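Local coordinates for protein polyketide synthase/nonribosomal peptide synthetase hybrid RzxB (Pseudomonas fluorescens, PDB 5IL6) that probably removes water from beta-hydroxyacyl chains carried by a trans-AT polyketide synthase during rhizoxin assembly, at residues V50-A55 with L206-M211. Sequence-based numbering, arbitrary orientation.
Sequences VLAGAA and LLDAAM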
loop_
_atom_site.group_PDB
_atom_site.type_symbol
_atom_site.label_atom_id
_atom_site.label_comp_id
_atom_site.label_asym_id
_atom_site.label_seq_id
_atom_site.Cartn_x
_atom_site.Cartn_y
_atom_site.Cartn_z
ATOM N N VAL A 50 -1.642 -2.900 -13.524
ATOM C CA VAL A 50 -2.696 -2.824 -12.521
ATOM C C VAL A 50 -2.222 -1.917 -11.398
ATOM O O VAL A 50 -1.059 -1.979 -10.984
ATOM C CB VAL A 50 -3.066 -4.220 -11.977
ATOM C CG1 VAL A 50 -4.094 -4.116 -10.865
ATOM C CG2 VAL A 50 -3.588 -5.108 -13.100
ATOM N N LEU A 51 -3.123 -1.071 -10.907
ATOM C CA LEU A 51 -2.775 -0.156 -9.832
ATOM C C LEU A 51 -2.409 -0.944 -8.583
ATOM O O LEU A 51 -3.194 -1.770 -8.106
ATOM C CB LEU A 51 -3.944 0.787 -9.546
ATOM C CG LEU A 51 -3.632 2.047 -8.736
ATOM C CD1 LEU A 51 -2.553 2.900 -9.405
ATOM C CD2 LEU A 51 -4.902 2.863 -8.516
ATOM N N ALA A 52 -1.214 -0.692 -8.056
ATOM C CA ALA A 52 -0.782 -1.366 -6.841
ATOM C C ALA A 52 -1.735 -1.052 -5.695
ATOM O O ALA A 52 -2.187 0.085 -5.533
ATOM C CB ALA A 52 0.641 -0.941 -6.480
ATOM N N GLY A 53 -2.053 -2.078 -4.905
ATOM C CA GLY A 53 -2.916 -1.873 -3.754
ATOM C C GLY A 53 -2.408 -0.780 -2.836
ATOM O O GLY A 53 -3.193 -0.015 -2.267
ATOM N N ALA A 54 -1.084 -0.681 -2.689
ATOM C CA ALA A 54 -0.503 0.370 -1.861
ATOM C C ALA A 54 -0.926 1.751 -2.338
ATOM O O ALA A 54 -1.111 2.662 -1.521
ATOM C CB ALA A 54 1.021 0.262 -1.865
ATOM N N ALA A 55 -1.085 1.929 -3.651
ATOM C CA ALA A 55 -1.412 3.249 -4.178
ATOM C C ALA A 55 -2.773 3.721 -3.689
ATOM O O ALA A 55 -2.980 4.924 -3.493
ATOM C CB ALA A 55 -1.372 3.229 -5.705
ATOM N N LEU A 206 7.386 2.669 -2.085
ATOM C CA LEU A 206 7.959 2.193 -0.831
ATOM C C LEU A 206 6.940 1.388 -0.039
ATOM O O LEU A 206 7.282 0.367 0.567
ATOM C CB LEU A 206 8.472 3.371 -0.002
ATOM C CG LEU A 206 9.673 4.137 -0.565
ATOM C CD1 LEU A 206 10.027 5.312 0.334
ATOM C CD2 LEU A 206 10.881 3.225 -0.739
ATOM N N LEU A 207 5.683 1.834 -0.019
ATOM C CA LEU A 207 4.653 1.051 0.651
ATOM C C LEU A 207 4.452 -0.287 -0.049
ATOM O O LEU A 207 4.249 -1.315 0.605
ATOM C CB LEU A 207 3.341 1.835 0.708
ATOM C CG LEU A 207 2.186 1.138 1.435
ATOM C CD1 LEU A 207 2.584 0.754 2.856
ATOM C CD2 LEU A 207 0.947 2.023 1.452
ATOM N N ASP A 208 4.513 -0.294 -1.382
ATOM C CA ASP A 208 4.412 -1.549 -2.118
ATOM C C ASP A 208 5.610 -2.446 -1.835
ATOM O O ASP A 208 5.450 -3.650 -1.604
ATOM C CB ASP A 208 4.280 -1.261 -3.617
ATOM C CG ASP A 208 4.123 -2.522 -4.447
ATOM O OD1 ASP A 208 3.132 -3.252 -4.238
ATOM O OD2 ASP A 208 4.976 -2.767 -5.327
ATOM N N ALA A 209 6.817 -1.872 -1.819
ATOM C CA ALA A 209 8.011 -2.659 -1.524
ATOM C C ALA A 209 7.954 -3.240 -0.118
ATOM O O ALA A 209 8.394 -4.373 0.113
ATOM C CB ALA A 209 9.262 -1.798 -1.691
ATOM N N ALA A 210 7.428 -2.475 0.841
ATOM C CA ALA A 210 7.232 -3.014 2.182
ATOM C C ALA A 210 6.368 -4.268 2.139
ATOM O O ALA A 210 6.668 -5.263 2.810
ATOM C CB ALA A 210 6.603 -1.955 3.090
ATOM N N MET A 211 5.300 -4.243 1.340
ATOM C CA MET A 211 4.434 -5.411 1.214
ATOM C C MET A 211 5.138 -6.547 0.484
ATOM O O MET A 211 4.945 -7.721 0.822
ATOM C CB MET A 211 3.147 -5.029 0.484
ATOM C CG MET A 211 2.281 -4.040 1.237
ATOM S SD MET A 211 0.704 -3.763 0.411
ATOM C CE MET A 211 0.169 -2.254 1.206
HETATM O O HOH W 1 0.735 -2.969 -3.343
#
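Leu207 meets Ala54 with its branch point: Leu207 CG lies 3.6 Å from Ala54 CB, and Leu207 CD2 reaches on past that methyl to 3.7 Å from Ala54 O. Its CG stands anti to the backbone N (chi1 -178°), which carries the isobutyl group across to the beginning of helix 53-67, where Ile57 also touches it. One residue on, the backbone of helix 204-212 itself is approached, for Ala54 CB is 3.6 Å from Asp208 N. The carboxylate of Asp208 works differently, through water. No direct hydrogen bond crosses; instead Asp208 OD1 accepts from a water at 2.6 Å, and that water accepts from Ala54 N at 3.0 Å, making it the polar link between amide and acid. The arrangement illustrates how a double hot-dog dehydratase joins its halves: Asp208 and Gln212 fit the family's DxxxQ pattern in the second half, while His43, whose ND1 hydrogen-bonds Val50 O, fits the histidine of the HxxxGxxxxP motif in the first, consistent with an active site between them. Ala52, at that motif's proline position, puts its CB 4.1 Å from Asp208 OD1. The other oxygen, OD2, is hydrogen-bonded to Gln212 NE2 and weakly to His172 ND1. Met211 comes last, its extended chain carrying the terminal methyl over so that Met211 CE lies 4.1 Å from Ala54 CB, while Leu278 and Leu281 of strand 274-284 touch the same side chain.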